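Local coordinates for NIF3-related protein (Bacillus cereus, PDB 2GX8), which is of unknown function but belongs to the NIF3 family, carries a two-zinc site, and probably has a regulatory domain inserted in its metal-binding part, at residues H66-L71 and E75-E80. Sequence-based numbering, arbitrary orientation.
Sequences HVLIAL and EEVVDE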
loop_
_atom_site.group_PDB
_atom_site.type_symbol
_atom_site.label_atom_id
_atom_site.label_comp_id
_atom_site.label_asym_id
_atom_site.label_seq_id
_atom_site.Cartn_x
_atom_site.Cartn_y
_atom_site.Cartn_z
ATOM N N HIS C 66 -37.396 6.766 27.430
ATOM C CA HIS C 66 -37.597 7.567 26.222
ATOM C C HIS C 66 -36.404 7.464 25.311
ATOM O O HIS C 66 -35.275 7.477 25.781
ATOM C CB HIS C 66 -37.730 9.050 26.549
ATOM C CG HIS C 66 -38.968 9.415 27.301
ATOM N ND1 HIS C 66 -39.065 9.307 28.674
ATOM C CD2 HIS C 66 -40.141 9.940 26.880
ATOM C CE1 HIS C 66 -40.258 9.715 29.059
ATOM N NE2 HIS C 66 -40.929 10.108 27.990
ATOM N N VAL C 67 -36.663 7.395 24.008
ATOM C CA VAL C 67 -35.608 7.305 22.973
ATOM C C VAL C 67 -35.845 8.377 21.899
ATOM O O VAL C 67 -37.000 8.692 21.594
ATOM C CB VAL C 67 -35.619 5.906 22.293
ATOM C CG1 VAL C 67 -34.397 5.670 21.462
ATOM C CG2 VAL C 67 -35.727 4.786 23.374
ATOM N N LEU C 68 -34.762 8.922 21.317
ATOM C CA LEU C 68 -34.883 9.929 20.265
ATOM C C LEU C 68 -34.305 9.442 18.926
ATOM O O LEU C 68 -33.157 8.949 18.869
ATOM C CB LEU C 68 -34.162 11.227 20.673
ATOM C CG LEU C 68 -34.298 12.476 19.793
ATOM C CD1 LEU C 68 -35.733 12.997 19.804
ATOM C CD2 LEU C 68 -33.345 13.580 20.259
ATOM N N ILE C 69 -35.084 9.578 17.855
ATOM C CA ILE C 69 -34.579 9.233 16.551
ATOM C C ILE C 69 -34.078 10.535 15.913
ATOM O O ILE C 69 -34.825 11.523 15.824
ATOM C CB ILE C 69 -35.640 8.592 15.649
ATOM C CG1 ILE C 69 -36.442 7.524 16.412
ATOM C CG2 ILE C 69 -34.978 7.957 14.458
ATOM C CD1 ILE C 69 -35.568 6.398 16.929
ATOM N N ALA C 70 -32.821 10.526 15.469
ATOM C CA ALA C 70 -32.215 11.701 14.835
ATOM C C ALA C 70 -31.554 11.353 13.523
ATOM O O ALA C 70 -31.268 10.186 13.268
ATOM C CB ALA C 70 -31.166 12.336 15.776
ATOM N N LEU C 71 -31.312 12.376 12.701
ATOM C CA LEU C 71 -30.542 12.208 11.483
ATOM C C LEU C 71 -29.085 12.607 11.840
ATOM O O LEU C 71 -28.160 11.786 11.768
ATOM C CB LEU C 71 -31.138 13.030 10.331
ATOM C CG LEU C 71 -30.307 13.140 9.041
ATOM C CD1 LEU C 71 -30.152 11.793 8.400
ATOM C CD2 LEU C 71 -30.905 14.112 8.039
ATOM N N GLU C 75 -25.624 19.648 18.660
ATOM C CA GLU C 75 -25.819 19.948 20.072
ATOM C C GLU C 75 -27.297 20.240 20.417
ATOM O O GLU C 75 -27.778 19.808 21.470
ATOM C CB GLU C 75 -24.891 21.054 20.567
ATOM C CG GLU C 75 -24.744 21.002 22.082
ATOM C CD GLU C 75 -23.677 21.911 22.613
ATOM O OE1 GLU C 75 -23.039 22.608 21.799
ATOM O OE2 GLU C 75 -23.467 21.926 23.848
ATOM N N GLU C 76 -28.010 20.913 19.501
ATOM C CA GLU C 76 -29.416 21.258 19.705
ATOM C C GLU C 76 -30.257 19.999 19.789
ATOM O O GLU C 76 -31.277 19.990 20.475
ATOM C CB GLU C 76 -29.959 22.198 18.619
ATOM C CG GLU C 76 -29.440 23.643 18.630
ATOM C CD GLU C 76 -27.998 23.810 18.112
ATOM O OE1 GLU C 76 -27.474 22.902 17.424
ATOM O OE2 GLU C 76 -27.386 24.875 18.387
ATOM N N VAL C 77 -29.843 18.948 19.082
ATOM C CA VAL C 77 -30.539 17.644 19.131
ATOM C C VAL C 77 -30.337 16.992 20.517
ATOM O O VAL C 77 -31.269 16.387 21.071
ATOM C CB VAL C 77 -30.101 16.678 17.985
ATOM C CG1 VAL C 77 -30.571 15.246 18.255
ATOM C CG2 VAL C 77 -30.602 17.159 16.643
ATOM N N VAL C 78 -29.125 17.139 21.071
ATOM C CA VAL C 78 -28.804 16.625 22.402
ATOM C C VAL C 78 -29.610 17.406 23.464
ATOM O O VAL C 78 -30.129 16.799 24.407
ATOM C CB VAL C 78 -27.262 16.612 22.702
ATOM C CG1 VAL C 78 -26.986 15.947 24.037
ATOM C CG2 VAL C 78 -26.497 15.839 21.640
ATOM N N ASP C 79 -29.739 18.731 23.300
ATOM C CA ASP C 79 -30.555 19.539 24.219
ATOM C C ASP C 79 -31.986 19.007 24.213
ATOM O O ASP C 79 -32.656 19.018 25.245
ATOM C CB ASP C 79 -30.633 21.030 23.829
ATOM C CG ASP C 79 -29.328 21.788 24.015
ATOM O OD1 ASP C 79 -28.430 21.347 24.773
ATOM O OD2 ASP C 79 -29.224 22.872 23.398
ATOM N N GLU C 80 -32.448 18.559 23.043
ATOM C CA GLU C 80 -33.815 18.056 22.878
ATOM C C GLU C 80 -34.026 16.746 23.631
ATOM O O GLU C 80 -35.082 16.509 24.219
ATOM C CB GLU C 80 -34.128 17.852 21.404
ATOM C CG GLU C 80 -35.590 17.548 21.122
ATOM C CD GLU C 80 -35.855 17.240 19.664
ATOM O OE1 GLU C 80 -36.977 17.537 19.193
ATOM O OE2 GLU C 80 -34.932 16.725 18.989
#
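Leu68, on strand 66-70, reaches across to Val77 and Glu80 of helix 75-84. From CB, which points toward the helix, the chain runs to CG anti to the backbone N (chi1 -173°), and there it branches. CD2 does most of the touching. Leu68 CD2 lies 3.8 Å from Val77 CG1. Leu68 CD2 is also 3.6 Å from the backbone oxygen Val77 O. From Glu80 OE2, Leu68 CD2 is 3.7 Å away. CD1, the other branch, meets that carboxylate oxygen too, with Leu68 CD1 to Glu80 OE2 at 3.9 Å. The two side chains cross at about a right angle, so the extended glutamate lays its end across the leucine methyls.

Two residues further along the strand, Ala70 turns its CB to the same helix. Ala70 CB stands 3.9 Å from Val77 CG1, so one valine methyl serves both strand residues. Val77 CG1 is placed there by lying anti to its own backbone N (chi1 166°).

Strand 66-70 and helix 75-80 run nearly antiparallel, at 157°, and their axes come within 10.1 Å. This is the first strand-to-helix step of a beta-alpha-beta unit, which strand 88-91 completes. On its other face the helix packs Val78 against helix 108-118. The zinc site is not part of the contact: the Ala70 side chain is about 12 Å from a bound zinc ion.

Glu80 has polar partners of its own. OE2 is hydrogen-bonded to Ser387 OG, and OE1 to the backbone N of Gln388. Both partners lie just after strand 383-386, and these two bonds would keep the carboxylate beside Leu68. The contact itself is van der Waals packing of methyls against one another and against two oxygens, the Val77 carbonyl and Glu80 OE2. The glutamate's hydrogen bonds tie the helix to the chain after the neighbouring strand.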